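Local coordinates for 3-oxoacyl-[acyl-carrier-protein] synthase 3 (Pseudomonas aeruginosa, PDB 2X3E) that probably catalyses the first condensation of fatty acid synthesis, joining the acetyl group of acetyl-CoA to malonyl-ACP to give 3-oxobutanoyl-ACP and carbon dioxide, at residues E17-N22 with V42-I47; V73-L78 with G129-A134; L146-R151 with S208-M213; H246-Q251 with R270-I275. The protein carries 1 engineered substitution. All blocks are in the same frame, centred on the assembly; numbering follows the deposited sequence.

Contact 1. Residues E17-N22 with V42-I47; sequences EAVLSN and VRQRHI
Arg45 and Asn22 meet at about a right angle, the guanidinium gripping a single amide oxygen end-on with two nitrogens. NH2 of Arg45 lies 2.8 Å from OD1 of Asn22 and NH1 of Arg45 3.1 Å from the same atom; the oxygen sits near the guanidinium plane, while the two flat groups are turned 35° apart. The arginine gets there by folding on itself: CG stands between the backbone N and the carbonyl carbon (chi1 57°), and bends at chi2 and chi3 turn the chain across Leu20, with CD of Arg45 3.7 Å from CB of Leu20. NH2 then also donates to the Leu20 carbonyl oxygen at 2.9 Å, from above the carbonyl plane.

The opposite face of this short antiparallel pair, 19-21 with 44-46, is built differently. Val19 and His46 lie side by side, and CG2 of Val19 covers one face of the imidazole in a CH-pi contact, 3.8 Å from the ring centroid. CG1 of Val19 rests against the extended chain of Gln44. Between the faces, the amide of Leu20 donates to the carbonyl of Arg45 at 2.7 Å (N to O).

Arg45 NH1 also reaches Ala155 O, and Asn22 ND2 reaches Asp33. With both ends of the Asn22 amide engaged, its rotation should be fixed; the NH1 and NH2 partners of the buried arginine named here are neutral carbonyl oxygens, which probably help to disperse its charge.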
loop_
_atom_site.group_PDB
_atom_site.type_symbol
_atom_site.label_atom_id
_atom_site.label_comp_id
_atom_site.label_asym_id
_atom_site.label_seq_id
_atom_site.Cartn_x
_atom_site.Cartn_y
_atom_site.Cartn_z
ATOM N N GLU A 17 0.916 26.265 -0.613
ATOM C CA GLU A 17 0.879 27.674 -0.969
ATOM C C GLU A 17 2.074 28.090 -1.830
ATOM O O GLU A 17 1.907 28.796 -2.830
ATOM C CB GLU A 17 0.835 28.515 0.303
ATOM C CG GLU A 17 0.382 29.938 0.088
ATOM C CD GLU A 17 0.165 30.665 1.396
ATOM O OE1 GLU A 17 1.139 31.238 1.924
ATOM O OE2 GLU A 17 -0.981 30.665 1.893
ATOM N N ALA A 18 3.266 27.644 -1.438
ATOM C CA ALA A 18 4.505 28.037 -2.109
ATOM C C ALA A 18 4.541 27.532 -3.543
ATOM O O ALA A 18 4.170 26.395 -3.821
ATOM C CB ALA A 18 5.725 27.529 -1.335
ATOM N N VAL A 19 4.988 28.393 -4.451
ATOM C CA VAL A 19 5.048 28.062 -5.862
ATOM C C VAL A 19 6.468 28.301 -6.371
ATOM O O VAL A 19 7.098 29.294 -6.015
ATOM C CB VAL A 19 4.026 28.902 -6.658
ATOM C CG1 VAL A 19 4.140 28.627 -8.141
ATOM C CG2 VAL A 19 2.608 28.605 -6.185
ATOM N N LEU A 20 6.967 27.376 -7.188
ATOM C CA LEU A 20 8.259 27.524 -7.850
ATOM C C LEU A 20 8.030 27.902 -9.316
ATOM O O LEU A 20 7.515 27.103 -10.101
ATOM C CB LEU A 20 9.070 26.229 -7.748
ATOM C CG LEU A 20 10.484 26.244 -8.344
ATOM C CD1 LEU A 20 11.409 27.108 -7.503
ATOM C CD2 LEU A 20 11.046 24.830 -8.466
ATOM N N SER A 21 8.409 29.122 -9.675
ATOM C CA SER A 21 8.269 29.610 -11.052
ATOM C C SER A 21 9.486 29.236 -11.884
ATOM O O SER A 21 10.543 28.902 -11.340
ATOM C CB SER A 21 8.120 31.129 -11.057
ATOM O OG SER A 21 9.331 31.741 -10.660
ATOM N N ASN A 22 9.342 29.322 -13.203
ATOM C CA ASN A 22 10.466 29.111 -14.107
ATOM C C ASN A 22 11.594 30.102 -13.848
ATOM O O ASN A 22 12.767 29.721 -13.853
ATOM C CB ASN A 22 10.014 29.196 -15.566
ATOM C CG ASN A 22 9.210 27.986 -15.996
ATOM O OD1 ASN A 22 8.861 27.140 -15.179
ATOM N ND2 ASN A 22 8.914 27.900 -17.287
ATOM N N VAL A 42 5.569 22.923 -18.262
ATOM C CA VAL A 42 5.182 23.286 -16.909
ATOM C C VAL A 42 5.697 24.693 -16.613
ATOM O O VAL A 42 6.887 24.966 -16.772
ATOM C CB VAL A 42 5.774 22.307 -15.878
ATOM C CG1 VAL A 42 5.450 22.758 -14.459
ATOM C CG2 VAL A 42 5.255 20.900 -16.128
ATOM N N ARG A 43 4.794 25.575 -16.194
ATOM C CA ARG A 43 5.152 26.954 -15.873
ATOM C C ARG A 43 5.234 27.204 -14.368
ATOM O O ARG A 43 5.964 28.086 -13.928
ATOM C CB ARG A 43 4.179 27.929 -16.537
ATOM C CG ARG A 43 4.197 27.834 -18.063
ATOM C CD ARG A 43 4.063 29.195 -18.747
ATOM N NE ARG A 43 4.299 29.096 -20.188
ATOM C CZ ARG A 43 4.357 30.130 -21.031
ATOM N NH1 ARG A 43 4.196 31.379 -20.598
ATOM N NH2 ARG A 43 4.579 29.914 -22.327
ATOM N N GLN A 44 4.489 26.438 -13.574
ATOM C CA GLN A 44 4.674 26.489 -12.129
ATOM C C GLN A 44 4.370 25.173 -11.431
ATOM O O GLN A 44 3.693 24.290 -11.970
ATOM C CB GLN A 44 3.882 27.645 -11.498
ATOM C CG GLN A 44 2.396 27.680 -11.805
ATOM C CD GLN A 44 1.607 28.528 -10.805
ATOM O OE1 GLN A 44 1.915 29.701 -10.580
ATOM N NE2 GLN A 44 0.580 27.933 -10.211
ATOM N N ARG A 45 4.900 25.051 -10.222
ATOM C CA ARG A 45 4.708 23.862 -9.419
ATOM C C ARG A 45 4.660 24.255 -7.941
ATOM O O ARG A 45 5.386 25.152 -7.497
ATOM C CB ARG A 45 5.757 22.773 -9.741
ATOM C CG ARG A 45 7.255 23.109 -9.602
ATOM C CD ARG A 45 7.789 24.197 -10.536
ATOM N NE ARG A 45 8.108 23.799 -11.908
ATOM C CZ ARG A 45 8.435 24.658 -12.873
ATOM N NH1 ARG A 45 8.713 24.223 -14.093
ATOM N NH2 ARG A 45 8.484 25.968 -12.635
ATOM N N HIS A 46 3.750 23.620 -7.207
ATOM C CA HIS A 46 3.539 23.933 -5.802
ATOM C C HIS A 46 4.481 23.085 -4.953
ATOM O O HIS A 46 4.688 21.897 -5.235
ATOM C CB HIS A 46 2.075 23.717 -5.416
ATOM C CG HIS A 46 1.140 24.688 -6.073
ATOM N ND1 HIS A 46 0.575 25.747 -5.397
ATOM C CD2 HIS A 46 0.685 24.768 -7.346
ATOM C CE1 HIS A 46 -0.187 26.440 -6.226
ATOM N NE2 HIS A 46 -0.135 25.868 -7.416
ATOM N N ILE A 47 5.062 23.712 -3.929
ATOM C CA ILE A 47 6.152 23.115 -3.160
ATOM C C ILE A 47 5.737 22.983 -1.693
ATOM O O ILE A 47 5.425 23.975 -1.034
ATOM C CB ILE A 47 7.447 23.965 -3.290
ATOM C CG1 ILE A 47 7.871 24.087 -4.764
ATOM C CG2 ILE A 47 8.581 23.368 -2.474
ATOM C CD1 ILE A 47 8.252 22.763 -5.421
HETATM O O HOH W 1 6.970 30.205 -14.668
#

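Contact 2. Residues V73-L78 with G129-A134; sequences VDAVVL and GLADSA
Asp74 reaches across to the backbone of Asp132, its OD2 accepting the Asp132 amide N at 2.9 Å. The bond uses the anti lone pair, away from the other carboxylate oxygen, and is fairly straight, with 162° at the hydrogen. The two carboxylates, strongly tilted against each other, do not touch, but OD2 of Asp74 and OD2 of Asp132 are only 4.2 Å apart. This closeness of like charges is probably eased by Arg4, which forms a salt bridge with Asp132 OD1.

The Ser133 carbonyl is the second acceptor. It takes the Asp74 amide at 3.1 Å (N to O), from well above the carbonyl plane, and more weakly the Ala75 amide. Ser133 OG offers the Asp74 amide another weak bond and packs beside Val73, 3.6 Å from its CB. The Ser133 amide, by contrast, is buried with no partner in the model. Beyond these polar groups the methyls close in, CB of Ala75 lying 4.0 Å from CB of Ala134.

Further along, Ala75 and Val77 bond to Leu135 through their backbones. The contact thus opens the pairing of the parallel strands 75-79 and 133-140, neighbours in a mixed five-stranded sheet of the thiolase fold.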
loop_
_atom_site.group_PDB
_atom_site.type_symbol
_atom_site.label_atom_id
_atom_site.label_comp_id
_atom_site.label_asym_id
_atom_site.label_seq_id
_atom_site.Cartn_x
_atom_site.Cartn_y
_atom_site.Cartn_z
ATOM N N VAL A 73 -16.557 8.117 6.991
ATOM C CA VAL A 73 -16.395 7.008 6.052
ATOM C C VAL A 73 -15.748 5.833 6.798
ATOM O O VAL A 73 -15.167 6.022 7.873
ATOM C CB VAL A 73 -15.552 7.406 4.810
ATOM C CG1 VAL A 73 -16.276 8.498 4.002
ATOM C CG2 VAL A 73 -14.147 7.870 5.209
ATOM N N ASP A 74 -15.846 4.630 6.235
ATOM C CA ASP A 74 -15.360 3.419 6.922
ATOM C C ASP A 74 -13.865 3.197 6.739
ATOM O O ASP A 74 -13.242 2.491 7.533
ATOM C CB ASP A 74 -16.111 2.176 6.428
ATOM C CG ASP A 74 -17.554 2.138 6.872
ATOM O OD1 ASP A 74 -17.844 2.525 8.025
ATOM O OD2 ASP A 74 -18.410 1.697 6.072
ATOM N N ALA A 75 -13.302 3.796 5.689
ATOM C CA ALA A 75 -11.945 3.509 5.253
ATOM C C ALA A 75 -11.250 4.767 4.726
ATOM O O ALA A 75 -11.885 5.625 4.101
ATOM C CB ALA A 75 -11.963 2.426 4.168
ATOM N N VAL A 76 -9.951 4.866 5.001
ATOM C CA VAL A 76 -9.114 5.942 4.482
ATOM C C VAL A 76 -7.840 5.344 3.891
ATOM O O VAL A 76 -7.024 4.778 4.609
ATOM C CB VAL A 76 -8.724 6.963 5.582
ATOM C CG1 VAL A 76 -7.844 8.053 4.987
ATOM C CG2 VAL A 76 -9.973 7.565 6.230
ATOM N N VAL A 77 -7.676 5.476 2.579
ATOM C CA VAL A 77 -6.516 4.918 1.886
ATOM C C VAL A 77 -5.743 6.032 1.189
ATOM O O VAL A 77 -6.340 6.872 0.518
ATOM C CB VAL A 77 -6.948 3.828 0.887
ATOM C CG1 VAL A 77 -5.769 3.379 0.010
ATOM C CG2 VAL A 77 -7.546 2.643 1.643
ATOM N N LEU A 78 -4.423 6.068 1.404
ATOM C CA LEU A 78 -3.552 6.995 0.695
ATOM C C LEU A 78 -2.746 6.242 -0.344
ATOM O O LEU A 78 -2.056 5.260 -0.022
ATOM C CB LEU A 78 -2.579 7.718 1.630
ATOM C CG LEU A 78 -3.044 8.514 2.855
ATOM C CD1 LEU A 78 -2.041 9.634 3.157
ATOM C CD2 LEU A 78 -4.475 9.055 2.761
ATOM N N GLY A 129 -17.966 -5.698 0.426
ATOM C CA GLY A 129 -18.691 -5.503 1.683
ATOM C C GLY A 129 -17.823 -5.271 2.915
ATOM O O GLY A 129 -18.307 -5.385 4.045
ATOM N N LEU A 130 -16.549 -4.944 2.714
ATOM C CA LEU A 130 -15.638 -4.680 3.836
ATOM C C LEU A 130 -15.687 -3.218 4.280
ATOM O O LEU A 130 -15.157 -2.865 5.341
ATOM C CB LEU A 130 -14.199 -5.079 3.478
ATOM C CG LEU A 130 -13.824 -6.540 3.744
ATOM C CD1 LEU A 130 -14.919 -7.498 3.345
ATOM C CD2 LEU A 130 -12.522 -6.899 3.056
ATOM N N ALA A 131 -16.321 -2.384 3.460
ATOM C CA ALA A 131 -16.570 -0.984 3.772
ATOM C C ALA A 131 -17.795 -0.541 2.979
ATOM O O ALA A 131 -18.037 -1.059 1.889
ATOM C CB ALA A 131 -15.358 -0.132 3.396
ATOM N N ASP A 132 -18.566 0.399 3.524
ATOM C CA ASP A 132 -19.716 0.970 2.813
ATOM C C ASP A 132 -19.402 2.355 2.248
ATOM O O ASP A 132 -20.169 2.891 1.457
ATOM C CB ASP A 132 -20.938 1.046 3.729
ATOM C CG ASP A 132 -21.399 -0.324 4.215
ATOM O OD1 ASP A 132 -21.205 -1.336 3.502
ATOM O OD2 ASP A 132 -21.973 -0.385 5.317
ATOM N N SER A 133 -18.269 2.921 2.657
ATOM C CA SER A 133 -17.793 4.204 2.147
ATOM C C SER A 133 -16.300 4.335 2.417
ATOM O O SER A 133 -15.763 3.680 3.314
ATOM C CB SER A 133 -18.540 5.355 2.805
ATOM O OG SER A 133 -18.362 5.320 4.211
ATOM N N ALA A 134 -15.636 5.182 1.644
ATOM C CA ALA A 134 -14.189 5.313 1.733
ATOM C C ALA A 134 -13.696 6.629 1.178
ATOM O O ALA A 134 -14.280 7.187 0.246
ATOM C CB ALA A 134 -13.514 4.180 0.984
HETATM O O HOH W 2 -20.130 4.289 5.529
#

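Contact 3. Residues L146-R151 with S208-M213; sequences LDPADR and SNYFRM
Tyr210 centres its ring on a backbone atom, CA of Asp147. This CH-pi contact measures 3.7 Å from CA of Asp147 to the ring centroid and is only 13° off the ring normal. The opposite face of the ring meets the carbonyl oxygen of Ser208, nearer its rim, so the aromatic group is sandwiched between two pieces of main chain. With CG of Tyr210 anti to its carbonyl carbon (chi1 -61°), the ring is carried across to the 146-151 loop.

The Asp147 carboxylate continues past the CD1-CE1 rim, its plane 18° from that of the ring, with CB of Asp147 3.7 Å from CD1 of Tyr210. At the phenol end Pro148 crosses the tyrosine at about a right angle, bringing CD of Pro148 to 3.7 Å from CZ of Tyr210.

What presents Asp147 and Pro148 in this way is a type I beta turn from Asp147 to Asp150, combined with an Asx turn in which OD1 of Asp147 accepts the Ala149 amide N at 3.0 Å. Asp150, at the end of the turn, is the N-cap of helix 151-156.

No direct hydrogen bond joins the two segments. A water does so instead, accepting from Asp147 N at 3.0 Å and donating to Phe211 O at 2.8 Å. Elsewhere in the contact, CD2 of Leu146 touches CB of Phe211 at 4.1 Å, the two side chains running alongside each other. The Phe211 ring turns away to meet Phe142 edge-to-face, and its side chain comes within about 7 Å of that of Asn280, a predicted active-site residue.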
loop_
_atom_site.group_PDB
_atom_site.type_symbol
_atom_site.label_atom_id
_atom_site.label_comp_id
_atom_site.label_asym_id
_atom_site.label_seq_id
_atom_site.Cartn_x
_atom_site.Cartn_y
_atom_site.Cartn_z
ATOM N N LEU A 146 13.757 15.334 -4.806
ATOM C CA LEU A 146 14.487 15.718 -6.010
ATOM C C LEU A 146 15.903 16.161 -5.675
ATOM O O LEU A 146 16.148 16.753 -4.622
ATOM C CB LEU A 146 13.752 16.837 -6.751
ATOM C CG LEU A 146 12.321 16.508 -7.190
ATOM C CD1 LEU A 146 11.710 17.654 -7.996
ATOM C CD2 LEU A 146 12.271 15.196 -7.992
ATOM N N ASP A 147 16.830 15.860 -6.581
ATOM C CA ASP A 147 18.181 16.388 -6.515
ATOM C C ASP A 147 18.089 17.899 -6.720
ATOM O O ASP A 147 17.578 18.338 -7.749
ATOM C CB ASP A 147 19.033 15.752 -7.619
ATOM C CG ASP A 147 20.499 16.157 -7.562
ATOM O OD1 ASP A 147 20.855 17.171 -6.920
ATOM O OD2 ASP A 147 21.308 15.442 -8.184
ATOM N N PRO A 148 18.572 18.696 -5.743
ATOM C CA PRO A 148 18.557 20.161 -5.872
ATOM C C PRO A 148 19.200 20.688 -7.154
ATOM O O PRO A 148 18.810 21.747 -7.641
ATOM C CB PRO A 148 19.374 20.631 -4.659
ATOM C CG PRO A 148 19.243 19.549 -3.672
ATOM C CD PRO A 148 19.146 18.274 -4.452
ATOM N N ALA A 149 20.178 19.956 -7.683
ATOM C CA ALA A 149 20.953 20.399 -8.842
ATOM C C ALA A 149 20.378 19.916 -10.175
ATOM O O ALA A 149 20.905 20.265 -11.231
ATOM C CB ALA A 149 22.385 19.926 -8.703
ATOM N N ASP A 150 19.306 19.123 -10.134
ATOM C CA ASP A 150 18.755 18.513 -11.343
ATOM C C ASP A 150 17.628 19.353 -11.950
ATOM O O ASP A 150 16.503 19.356 -11.447
ATOM C CB ASP A 150 18.242 17.104 -11.048
ATOM C CG ASP A 150 17.939 16.327 -12.309
ATOM O OD1 ASP A 150 16.758 16.255 -12.704
ATOM O OD2 ASP A 150 18.906 15.817 -12.927
ATOM N N ARG A 151 17.926 20.032 -13.053
ATOM C CA ARG A 151 16.955 20.935 -13.666
ATOM C C ARG A 151 15.782 20.215 -14.339
ATOM O O ARG A 151 14.675 20.740 -14.343
ATOM C CB ARG A 151 17.637 21.889 -14.650
ATOM C CG ARG A 151 18.142 21.259 -15.926
ATOM C CD ARG A 151 18.851 22.302 -16.780
ATOM N NE ARG A 151 19.406 21.735 -18.009
ATOM C CZ ARG A 151 20.703 21.598 -18.292
ATOM N NH1 ARG A 151 21.650 21.983 -17.438
ATOM N NH2 ARG A 151 21.062 21.069 -19.457
ATOM N N SER A 208 20.944 10.990 0.686
ATOM C CA SER A 208 21.021 11.600 -0.643
ATOM C C SER A 208 20.314 10.697 -1.660
ATOM O O SER A 208 20.756 10.566 -2.805
ATOM C CB SER A 208 22.482 11.821 -1.047
ATOM O OG SER A 208 23.169 12.589 -0.072
ATOM N N ASN A 209 19.209 10.082 -1.233
ATOM C CA ASN A 209 18.441 9.181 -2.095
ATOM C C ASN A 209 17.443 9.971 -2.949
ATOM O O ASN A 209 16.300 10.211 -2.541
ATOM C CB ASN A 209 17.755 8.070 -1.277
ATOM C CG ASN A 209 16.787 8.602 -0.222
ATOM O OD1 ASN A 209 17.110 9.522 0.531
ATOM N ND2 ASN A 209 15.601 8.001 -0.152
ATOM N N TYR A 210 17.902 10.396 -4.124
ATOM C CA TYR A 210 17.125 11.276 -4.989
ATOM C C TYR A 210 16.396 10.507 -6.082
ATOM O O TYR A 210 16.868 9.468 -6.556
ATOM C CB TYR A 210 18.025 12.321 -5.658
ATOM C CG TYR A 210 18.749 13.262 -4.712
ATOM C CD1 TYR A 210 20.100 13.542 -4.887
ATOM C CD2 TYR A 210 18.083 13.879 -3.654
ATOM C CE1 TYR A 210 20.778 14.409 -4.032
ATOM C CE2 TYR A 210 18.751 14.749 -2.792
ATOM C CZ TYR A 210 20.100 15.007 -2.989
ATOM O OH TYR A 210 20.773 15.865 -2.148
ATOM N N PHE A 211 15.257 11.047 -6.501
ATOM C CA PHE A 211 14.510 10.481 -7.616
ATOM C C PHE A 211 15.316 10.631 -8.904
ATOM O O PHE A 211 15.892 11.695 -9.165
ATOM C CB PHE A 211 13.162 11.177 -7.777
ATOM C CG PHE A 211 12.390 10.722 -8.990
ATOM C CD1 PHE A 211 12.334 11.511 -10.130
ATOM C CD2 PHE A 211 11.739 9.494 -8.995
ATOM C CE1 PHE A 211 11.630 11.093 -11.248
ATOM C CE2 PHE A 211 11.036 9.071 -10.105
ATOM C CZ PHE A 211 10.985 9.867 -11.237
ATOM N N ARG A 212 15.369 9.558 -9.690
ATOM C CA ARG A 212 15.961 9.606 -11.020
ATOM C C ARG A 212 15.026 8.980 -12.042
ATOM O O ARG A 212 14.261 8.060 -11.725
ATOM C CB ARG A 212 17.332 8.921 -11.052
ATOM C CG ARG A 212 17.343 7.429 -10.758
ATOM C CD ARG A 212 18.661 6.811 -11.227
ATOM N NE ARG A 212 18.919 5.500 -10.630
ATOM C CZ ARG A 212 18.358 4.353 -11.012
ATOM N NH1 ARG A 212 17.473 4.311 -12.004
ATOM N NH2 ARG A 212 18.690 3.224 -10.387
ATOM N N MET A 213 15.085 9.493 -13.267
ATOM C CA MET A 213 14.315 8.928 -14.362
ATOM C C MET A 213 15.072 8.998 -15.678
ATOM O O MET A 213 15.794 9.962 -15.944
ATOM C CB MET A 213 12.968 9.639 -14.503
ATOM C CG MET A 213 13.049 11.106 -14.897
ATOM S SD MET A 213 11.422 11.887 -14.945
ATOM C CE MET A 213 10.513 10.755 -15.995
HETATM O O HOH W 3 15.713 14.432 -8.935
#

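Contact 4. Residues H246-Q251 with R270-I275; sequences HLVPHQ and RVVSNI
Gln251 turns its amide toward 272-274 and uses both ends of it. Its OE1 accepts from the Ser273 hydroxyl at 3.1 Å (OG to OE1), in the amide plane and on a lone pair, and from the Asn274 amide N, also at 3.1 Å but well above that plane. Its NE2 donates in two directions, to Val272 O at 3.1 Å across the contact and to Pro249 O at 2.9 Å within its own segment. A bend at chi2 (-80°) folds the amide back toward the carbonyl of Pro249 to reach these groups, while CB of Gln251 packs on Ile275.

Val272 meets the strand by both main chain and side chain. Its amide N bonds to Leu247 O at 2.9 Å, and its CG2 touches CG2 of Val248 at 3.8 Å, the two branched side chains crossing at a slant.

Leu247 completes the pairing by donating its amide to Arg270 O at 3.1 Å (N to O). Both polar backbone atoms of Leu247 are therefore spent on 270-272, which runs beside the edge of strand 246-249.

Gln251, the first residue of the predicted ACP-binding region, directly follows His250, a predicted active-site residue that bonds to Ser285. A buried primary amide with four hydrogen bonds should be held against rotation, tying the chain just after His250 to the loop leading into helix 275-278.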
loop_
_atom_site.group_PDB
_atom_site.type_symbol
_atom_site.label_atom_id
_atom_site.label_comp_id
_atom_site.label_asym_id
_atom_site.label_seq_id
_atom_site.Cartn_x
_atom_site.Cartn_y
_atom_site.Cartn_z
ATOM N N HIS A 246 -14.444 12.660 -21.591
ATOM C CA HIS A 246 -13.339 13.102 -20.737
ATOM C C HIS A 246 -12.274 12.031 -20.559
ATOM O O HIS A 246 -12.554 10.928 -20.091
ATOM C CB HIS A 246 -13.857 13.501 -19.354
ATOM C CG HIS A 246 -15.043 14.410 -19.395
ATOM N ND1 HIS A 246 -14.977 15.690 -19.897
ATOM C CD2 HIS A 246 -16.321 14.226 -18.989
ATOM C CE1 HIS A 246 -16.169 16.252 -19.816
ATOM N NE2 HIS A 246 -17.002 15.386 -19.265
ATOM N N LEU A 247 -11.048 12.369 -20.936
ATOM C CA LEU A 247 -9.887 11.547 -20.649
ATOM C C LEU A 247 -9.032 12.296 -19.630
ATOM O O LEU A 247 -8.609 13.431 -19.885
ATOM C CB LEU A 247 -9.077 11.296 -21.916
ATOM C CG LEU A 247 -7.862 10.371 -21.760
ATOM C CD1 LEU A 247 -8.263 9.008 -21.216
ATOM C CD2 LEU A 247 -7.143 10.240 -23.106
ATOM N N VAL A 248 -8.802 11.671 -18.482
ATOM C CA VAL A 248 -8.025 12.275 -17.402
ATOM C C VAL A 248 -6.797 11.408 -17.126
ATOM O O VAL A 248 -6.843 10.481 -16.320
ATOM C CB VAL A 248 -8.843 12.438 -16.110
ATOM C CG1 VAL A 248 -8.088 13.332 -15.139
ATOM C CG2 VAL A 248 -10.206 13.024 -16.411
ATOM N N PRO A 249 -5.698 11.686 -17.831
ATOM C CA PRO A 249 -4.477 10.924 -17.640
ATOM C C PRO A 249 -3.611 11.447 -16.493
ATOM O O PRO A 249 -3.728 12.608 -16.080
ATOM C CB PRO A 249 -3.752 11.118 -18.969
ATOM C CG PRO A 249 -4.203 12.417 -19.438
ATOM C CD PRO A 249 -5.610 12.574 -19.002
ATOM N N HIS A 250 -2.738 10.584 -15.995
ATOM C CA HIS A 250 -1.639 11.031 -15.170
ATOM C C HIS A 250 -0.898 12.113 -15.948
ATOM O O HIS A 250 -0.556 11.929 -17.122
ATOM C CB HIS A 250 -0.707 9.858 -14.830
ATOM C CG HIS A 250 0.656 10.279 -14.382
ATOM N ND1 HIS A 250 0.852 11.192 -13.369
ATOM C CD2 HIS A 250 1.890 9.916 -14.808
ATOM C CE1 HIS A 250 2.149 11.379 -13.196
ATOM N NE2 HIS A 250 2.801 10.613 -14.054
ATOM N N GLN A 251 -0.661 13.242 -15.293
ATOM C CA GLN A 251 -0.081 14.412 -15.934
ATOM C C GLN A 251 1.446 14.260 -16.006
ATOM O O GLN A 251 2.193 14.950 -15.309
ATOM C CB GLN A 251 -0.489 15.682 -15.175
ATOM C CG GLN A 251 -2.015 15.808 -14.929
ATOM C CD GLN A 251 -2.789 16.302 -16.132
ATOM O OE1 GLN A 251 -2.586 17.429 -16.581
ATOM N NE2 GLN A 251 -3.699 15.468 -16.655
ATOM N N ARG A 270 -10.518 17.155 -25.291
ATOM C CA ARG A 270 -11.182 16.252 -24.353
ATOM C C ARG A 270 -10.256 15.726 -23.255
ATOM O O ARG A 270 -10.727 15.113 -22.295
ATOM C CB ARG A 270 -11.803 15.075 -25.096
ATOM C CG ARG A 270 -12.854 15.495 -26.085
ATOM C CD ARG A 270 -13.610 14.311 -26.611
ATOM N NE ARG A 270 -14.391 14.653 -27.796
ATOM C CZ ARG A 270 -15.153 13.795 -28.470
ATOM N NH1 ARG A 270 -15.258 12.531 -28.073
ATOM N NH2 ARG A 270 -15.818 14.204 -29.542
ATOM N N VAL A 271 -8.952 15.947 -23.393
ATOM C CA VAL A 271 -8.008 15.579 -22.343
ATOM C C VAL A 271 -8.022 16.668 -21.270
ATOM O O VAL A 271 -7.783 17.844 -21.566
ATOM C CB VAL A 271 -6.577 15.394 -22.892
ATOM C CG1 VAL A 271 -5.617 15.016 -21.766
ATOM C CG2 VAL A 271 -6.575 14.328 -23.988
ATOM N N VAL A 272 -8.322 16.276 -20.036
ATOM C CA VAL A 272 -8.345 17.202 -18.904
ATOM C C VAL A 272 -6.914 17.382 -18.412
ATOM O O VAL A 272 -6.258 16.403 -18.047
ATOM C CB VAL A 272 -9.225 16.679 -17.746
ATOM C CG1 VAL A 272 -9.264 17.689 -16.587
ATOM C CG2 VAL A 272 -10.628 16.372 -18.238
ATOM N N SER A 273 -6.431 18.623 -18.411
ATOM C CA SER A 273 -5.033 18.902 -18.087
ATOM C C SER A 273 -4.822 20.232 -17.361
ATOM O O SER A 273 -5.308 21.278 -17.800
ATOM C CB SER A 273 -4.196 18.895 -19.363
ATOM O OG SER A 273 -2.851 19.259 -19.088
ATOM N N ASN A 274 -4.081 20.173 -16.256
ATOM C CA ASN A 274 -3.613 21.365 -15.551
ATOM C C ASN A 274 -2.113 21.315 -15.267
ATOM O O ASN A 274 -1.619 22.019 -14.389
ATOM C CB ASN A 274 -4.391 21.552 -14.242
ATOM C CG ASN A 274 -4.191 20.403 -13.266
ATOM O OD1 ASN A 274 -3.870 19.286 -13.660
ATOM N ND2 ASN A 274 -4.392 20.678 -11.985
ATOM N N ILE A 275 -1.381 20.510 -16.034
ATOM C CA ILE A 275 0.051 20.302 -15.790
ATOM C C ILE A 275 0.862 21.604 -15.866
ATOM O O ILE A 275 1.892 21.739 -15.208
ATOM C CB ILE A 275 0.638 19.227 -16.750
ATOM C CG1 ILE A 275 1.982 18.713 -16.218
ATOM C CG2 ILE A 275 0.752 19.762 -18.182
ATOM C CD1 ILE A 275 2.513 17.541 -16.985
HETATM O O HOH W 4 -12.656 16.974 -21.039
#

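In the fold
Along the chain the four contacts come in series, none opening before the last has closed. Contact 2 belongs to the five-stranded sheet and contact 4 to the edge of the four-stranded one, so they sample the two sheets of the thiolase fold, their centres about 26 Å apart. Contacts 1 and 3 lie outside both sheets, their centres about 17 Å apart. Contact 2 stands on the far side of the chain's centre from contacts 1 and 3, away from the annotated sites. Contacts 1 and 4 touch, CG2 of Val42 lying 3.6 Å from O of Ile275. Contacts 1, 3 and 4 thus approach the predicted active site around Asn280 from different parts of the chain.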